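Local coordinates for polyphosphate kinase (Porphyromonas gingivalis, PDB 2O8R), which probably catalyses the reversible transfer of the terminal phosphate of ATP onto a growing polyphosphate chain, as a member of the polyphosphate kinase 1 family, at residues N311-A314 and P315-T319. The protein carries 3 engineered substitutions. Numbering follows the deposited sequence.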
# COMPACT_ATOMS: atom_id res chain seq x y z
N ASN A 311 4.66 21.37 0.92
CA ASN A 311 5.19 22.57 0.30
C ASN A 311 4.17 23.10 -0.69
O ASN A 311 4.13 22.64 -1.84
CB ASN A 311 6.50 22.27 -0.42
CG ASN A 311 7.04 23.47 -1.22
OD1 ASN A 311 6.50 24.58 -1.18
ND2 ASN A 311 8.11 23.23 -1.95
N PRO A 312 3.35 24.09 -0.27
CA PRO A 312 2.34 24.69 -1.13
C PRO A 312 2.91 25.54 -2.26
O PRO A 312 2.14 26.14 -3.01
CB PRO A 312 1.56 25.58 -0.17
CG PRO A 312 2.55 25.96 0.84
CD PRO A 312 3.35 24.72 1.06
N PHE A 313 4.23 25.61 -2.40
CA PHE A 313 4.81 26.29 -3.55
C PHE A 313 5.41 25.33 -4.54
O PHE A 313 6.52 25.51 -5.01
CB PHE A 313 5.77 27.38 -3.11
CG PHE A 313 5.10 28.48 -2.38
CD1 PHE A 313 4.23 29.33 -3.04
CD2 PHE A 313 5.27 28.63 -1.02
CE1 PHE A 313 3.57 30.33 -2.37
CE2 PHE A 313 4.62 29.64 -0.34
CZ PHE A 313 3.77 30.49 -1.02
N ALA A 314 4.61 24.32 -4.88
CA ALA A 314 4.94 23.28 -5.85
C ALA A 314 6.43 23.07 -6.00
O ALA A 314 7.05 22.65 -5.02
CB ALA A 314 4.21 23.51 -7.17
N PRO A 315 7.04 23.40 -7.18
CA PRO A 315 8.43 22.97 -7.38
C PRO A 315 9.47 23.93 -6.80
O PRO A 315 10.66 23.64 -6.83
CB PRO A 315 8.56 22.90 -8.91
CG PRO A 315 7.36 23.61 -9.47
CD PRO A 315 6.57 24.19 -8.33
N ARG A 316 9.01 25.05 -6.28
CA ARG A 316 9.86 26.05 -5.67
C ARG A 316 10.17 25.60 -4.25
O ARG A 316 9.58 24.64 -3.77
CB ARG A 316 9.13 27.40 -5.69
CG ARG A 316 9.98 28.56 -6.15
CD ARG A 316 9.11 29.67 -6.75
NE ARG A 316 7.91 29.93 -5.96
CZ ARG A 316 7.89 30.61 -4.81
NH1 ARG A 316 9.01 31.12 -4.30
NH2 ARG A 316 6.74 30.79 -4.17
N LEU A 317 11.10 26.29 -3.59
CA LEU A 317 11.59 25.92 -2.24
C LEU A 317 12.25 24.51 -2.10
O LEU A 317 12.39 24.00 -0.98
CB LEU A 317 10.48 26.13 -1.17
CG LEU A 317 9.69 27.44 -1.17
CD1 LEU A 317 8.72 27.60 0.04
CD2 LEU A 317 10.65 28.61 -1.24
N GLU A 318 12.68 23.91 -3.21
CA GLU A 318 13.25 22.55 -3.23
C GLU A 318 14.09 22.30 -4.49
O GLU A 318 13.66 22.62 -5.60
CB GLU A 318 12.13 21.52 -3.15
CG GLU A 318 11.14 21.57 -4.32
CD GLU A 318 9.98 20.61 -4.18
OE1 GLU A 318 9.62 20.27 -3.02
OE2 GLU A 318 9.43 20.20 -5.22
N THR A 319 15.28 21.73 -4.34
CA THR A 319 16.15 21.52 -5.50
C THR A 319 15.48 20.63 -6.51
O THR A 319 15.02 19.54 -6.17
CB THR A 319 17.52 20.90 -5.14
OG1 THR A 319 17.30 19.87 -4.18
CG2 THR A 319 18.45 21.97 -4.55
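Asn311 ND2 donates to two acceptors from just ahead of a type II' beta turn that runs from Phe313 to Arg316. The firm bond goes to the backbone O of Arg316, 2.7 Å from ND2; its N-H...O angle is 155°, and the oxygen lies close to the amide plane. The second, from ND2 to Glu318 OE1 at 3.5 Å, is weak, and the carboxylate stands nearly upright to the amide, their planes 81° apart. At the other end of the same amide, Asn311 OD1 accepts a hydrogen bond from the backbone N of Phe313 at 2.8 Å, which makes an Asx turn; this donor sits above the carbonyl plane rather than in it. The two firm bonds, one at each end of the amide, probably restrict its rotation, and the group links the turn's first residue, Phe313, to its last, Arg316, and weakly to Glu318 beyond. Asn311 CG lies anti to its own backbone N (chi1 174°), directing the amide toward the Arg316 carbonyl. The turn itself is closed by Arg316 N bonding to Phe313 O at 2.8 Å.

On the flank, the Phe313 and Arg316 side chains run alongside each other in the same direction, ring and guanidinium planes clearly inclined to each other, and the bend of the arginine at chi3 helps bring NH2 beside the ring. This surface loop, between strand 294-297 and helix 328-331 and away from the annotated sites, packs on three parts of the chain: Tyr204 of strand 204-208 meets the Phe313 ring edge-to-face, Ile115 of strand 115-118 touches Phe313 and Leu317, and Tyr36 of helix 35-63 shares a backbone hydrogen bond with Leu317. The leucine's approach to the phenylalanine is made by its CD1 methyl, 3.8 Å from Phe313 CD2.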